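Local coordinates for protein transcriptional regulator (PDB 3QFI) that belongs to the LytR-CpsA-Psr family of bacterial proteins and bears the name transcriptional regulator, at residues P21-L26 / I101-Y106. Residues are numbered along the deposited sequence; the frame is centred on the assembly and turned at random.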
ATOM      1  N   PRO A  21      -8.918  10.213  12.565  1.00 29.42           N
ATOM      2  CA  PRO A  21      -8.587   9.131  11.625  1.00 25.97           C
ATOM      3  C   PRO A  21      -7.847   9.694  10.423  1.00 24.10           C
ATOM      4  O   PRO A  21      -8.245  10.715   9.867  1.00 28.65           O
ATOM      5  CB  PRO A  21      -9.953   8.578  11.237  1.00 26.64           C
ATOM      6  CG  PRO A  21     -10.782   8.843  12.486  1.00 35.49           C
ATOM      7  CD  PRO A  21     -10.361  10.244  12.854  1.00 25.09           C
ATOM      8  N   PHE A  22      -6.771   9.048  10.010  1.00 17.07           N
ATOM      9  CA  PHE A  22      -6.054   9.576   8.866  1.00 15.33           C
ATOM     10  C   PHE A  22      -5.590   8.436   7.970  1.00 15.34           C
ATOM     11  O   PHE A  22      -5.683   7.259   8.337  1.00  9.93           O
ATOM     12  CB  PHE A  22      -4.882  10.444   9.339  1.00 10.69           C
ATOM     13  CG  PHE A  22      -3.774   9.665   9.939  1.00  5.39           C
ATOM     14  CD1 PHE A  22      -2.742   9.191   9.149  1.00  8.66           C
ATOM     15  CD2 PHE A  22      -3.775   9.370  11.288  1.00  7.44           C
ATOM     16  CE1 PHE A  22      -1.708   8.426   9.693  1.00  1.00           C
ATOM     17  CE2 PHE A  22      -2.749   8.606  11.850  1.00  5.62           C
ATOM     18  CZ  PHE A  22      -1.712   8.134  11.039  1.00  5.25           C
ATOM     19  N   SER A  23      -5.086   8.787   6.797  1.00 13.30           N
ATOM     20  CA  SER A  23      -4.672   7.777   5.840  1.00 10.02           C
ATOM     21  C   SER A  23      -3.277   8.050   5.316  1.00  9.24           C
ATOM     22  O   SER A  23      -2.797   9.187   5.342  1.00 11.25           O
ATOM     23  CB  SER A  23      -5.638   7.772   4.667  1.00  8.96           C
ATOM     24  OG  SER A  23      -5.315   8.833   3.789  1.00  4.31           O
ATOM     25  N   VAL A  24      -2.629   7.016   4.808  1.00  5.03           N
ATOM     26  CA  VAL A  24      -1.290   7.206   4.299  1.00  3.71           C
ATOM     27  C   VAL A  24      -0.952   6.221   3.192  1.00 13.52           C
ATOM     28  O   VAL A  24      -1.336   5.046   3.232  1.00 19.59           O
ATOM     29  CB  VAL A  24      -0.271   7.101   5.445  1.00  5.97           C
ATOM     30  CG1 VAL A  24      -0.742   6.061   6.448  1.00  1.00           C
ATOM     31  CG2 VAL A  24       1.104   6.729   4.898  1.00 10.44           C
ATOM     32  N   LEU A  25      -0.259   6.727   2.179  1.00  8.59           N
ATOM     33  CA  LEU A  25       0.154   5.914   1.045  1.00  3.55           C
ATOM     34  C   LEU A  25       1.617   5.530   1.246  1.00 13.84           C
ATOM     35  O   LEU A  25       2.482   6.394   1.393  1.00 12.94           O
ATOM     36  CB  LEU A  25       0.023   6.709  -0.258  1.00 10.09           C
ATOM     37  CG  LEU A  25       0.413   5.935  -1.522  1.00 20.66           C
ATOM     38  CD1 LEU A  25      -0.750   5.031  -1.912  1.00 26.02           C
ATOM     39  CD2 LEU A  25       0.747   6.881  -2.672  1.00 29.57           C
ATOM     40  N   LEU A  26       1.881   4.231   1.269  1.00  1.83           N
ATOM     41  CA  LEU A  26       3.231   3.734   1.424  1.00  8.77           C
ATOM     42  C   LEU A  26       3.680   3.276   0.051  1.00 12.07           C
ATOM     43  O   LEU A  26       2.964   2.513  -0.612  1.00 19.05           O
ATOM     44  CB  LEU A  26       3.272   2.538   2.376  1.00  4.60           C
ATOM     45  CG  LEU A  26       2.460   2.612   3.672  1.00 10.54           C
ATOM     46  CD1 LEU A  26       2.723   1.374   4.525  1.00  7.30           C
ATOM     47  CD2 LEU A  26       2.823   3.852   4.434  1.00  1.00           C
ATOM     48  N   ILE A 101     -10.714   8.970  -1.813  1.00 11.38           N
ATOM     49  CA  ILE A 101     -10.425   9.333  -0.437  1.00  7.56           C
ATOM     50  C   ILE A 101      -9.264  10.293  -0.375  1.00  7.97           C
ATOM     51  O   ILE A 101      -8.520  10.457  -1.325  1.00 13.66           O
ATOM     52  CB  ILE A 101     -10.046   8.110   0.467  1.00 17.43           C
ATOM     53  CG1 ILE A 101      -8.831   7.380  -0.105  1.00 11.04           C
ATOM     54  CG2 ILE A 101     -11.232   7.163   0.608  1.00 17.73           C
ATOM     55  CD1 ILE A 101      -8.218   6.402   0.882  1.00 11.52           C
ATOM     56  N   PRO A 102      -9.115  10.982   0.751  1.00  8.01           N
ATOM     57  CA  PRO A 102      -7.977  11.898   0.810  1.00 12.02           C
ATOM     58  C   PRO A 102      -6.758  11.118   1.332  1.00 16.78           C
ATOM     59  O   PRO A 102      -6.894  10.229   2.179  1.00  5.85           O
ATOM     60  CB  PRO A 102      -8.453  12.975   1.785  1.00 12.52           C
ATOM     61  CG  PRO A 102      -9.278  12.179   2.759  1.00  1.00           C
ATOM     62  CD  PRO A 102     -10.074  11.254   1.838  1.00 15.62           C
ATOM     63  N   ILE A 103      -5.590  11.424   0.778  1.00  8.64           N
ATOM     64  CA  ILE A 103      -4.344  10.803   1.195  1.00  8.53           C
ATOM     65  C   ILE A 103      -3.664  11.874   2.018  1.00 11.36           C
ATOM     66  O   ILE A 103      -3.058  12.790   1.462  1.00 18.89           O
ATOM     67  CB  ILE A 103      -3.413  10.486   0.010  1.00 14.17           C
ATOM     68  CG1 ILE A 103      -4.045   9.443  -0.905  1.00 13.36           C
ATOM     69  CG2 ILE A 103      -2.068   9.981   0.541  1.00 15.52           C
ATOM     70  CD1 ILE A 103      -4.302   8.097  -0.227  1.00  1.00           C
ATOM     71  N   HIS A 104      -3.763  11.768   3.335  1.00  8.71           N
ATOM     72  CA  HIS A 104      -3.177  12.762   4.224  1.00  4.13           C
ATOM     73  C   HIS A 104      -1.669  12.781   4.260  1.00 12.61           C
ATOM     74  O   HIS A 104      -1.048  13.845   4.351  1.00 21.83           O
ATOM     75  CB  HIS A 104      -3.698  12.536   5.626  1.00  1.00           C
ATOM     76  CG  HIS A 104      -5.183  12.553   5.701  1.00 14.68           C
ATOM     77  ND1 HIS A 104      -5.927  11.435   6.004  1.00 11.71           N
ATOM     78  CD2 HIS A 104      -6.070  13.543   5.445  1.00 16.62           C
ATOM     79  CE1 HIS A 104      -7.210  11.735   5.934  1.00 19.05           C
ATOM     80  NE2 HIS A 104      -7.324  13.009   5.596  1.00 10.95           N
ATOM     81  N   HIS A 105      -1.083  11.593   4.191  1.00 10.47           N
ATOM     82  CA  HIS A 105       0.354  11.466   4.254  1.00 16.36           C
ATOM     83  C   HIS A 105       0.873  10.397   3.303  1.00 17.73           C
ATOM     84  O   HIS A 105       0.136   9.491   2.891  1.00 24.12           O
ATOM     85  CB  HIS A 105       0.760  11.105   5.678  1.00  3.30           C
ATOM     86  CG  HIS A 105       0.407  12.143   6.693  1.00 18.64           C
ATOM     87  ND1 HIS A 105       1.026  13.373   6.743  1.00 19.07           N
ATOM     88  CD2 HIS A 105      -0.478  12.124   7.718  1.00 21.93           C
ATOM     89  CE1 HIS A 105       0.539  14.067   7.757  1.00 22.81           C
ATOM     90  NE2 HIS A 105      -0.373  13.333   8.365  1.00 28.38           N
ATOM     91  N   TYR A 106       2.154  10.491   2.968  1.00  9.79           N
ATOM     92  CA  TYR A 106       2.767   9.511   2.092  1.00  9.21           C
ATOM     93  C   TYR A 106       4.164   9.190   2.602  1.00 14.36           C
ATOM     94  O   TYR A 106       4.729   9.924   3.418  1.00 17.87           O
ATOM     95  CB  TYR A 106       2.877  10.056   0.673  1.00 20.41           C
ATOM     96  CG  TYR A 106       4.046  10.987   0.466  1.00 24.26           C
ATOM     97  CD1 TYR A 106       3.968  12.342   0.801  1.00 28.16           C
ATOM     98  CD2 TYR A 106       5.249  10.502  -0.048  1.00 25.80           C
ATOM     99  CE1 TYR A 106       5.075  13.192   0.626  1.00 35.75           C
ATOM    100  CE2 TYR A 106       6.350  11.333  -0.224  1.00 35.61           C
ATOM    101  CZ  TYR A 106       6.266  12.669   0.109  1.00 33.14           C
ATOM    102  OH  TYR A 106       7.377  13.465  -0.083  1.00 37.98           O
TER
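The hydroxyl of Ser-23 is gripped by two backbone groups of 102-104: OG donates to Pro-102 O over 2.7 Å, in the carbonyl plane and on a lone pair, and weakly accepts His-104 N at 3.4 Å. With chi1 at 80°, OG lies between its own backbone N and carbonyl carbon, from where it meets the loop at 102-104. The His-104 side chain adds a further bond: its ND1 accepts the Ser-23 N-H at 2.9 Å, Ser-23 N lying almost exactly in the ring plane. This bond is consistent with an unprotonated ND1 and probably restrains the ring's rotation, while Pro-102 O sits over one ring face, toward the rim. Beyond it regular parallel pairing begins: His-105 N donates to Ser-23 O (3.2 Å) and His-105 O accepts Leu-25 N (2.9 Å). On the Val-24 side of the sheet, the edge of the His-105 imidazole points toward the Phe-22 ring face in an offset edge-to-face pair, planes at 81°. On the other side Leu-25 CB packs against Ile-103 CG2 at 4.0 Å, and Ile-103 also touches Ile-92 and Gln-96 of helix 80-98. Strands 44-51 and 204-206 flank the pair, each antiparallel to its neighbour, so 22-28 and 105-109 are inner strands of a mixed sheet, and Ser-23 and His-104 tie down the loop leading from helix 80-98 into parallel strand 105-109, within an alpha/beta fold.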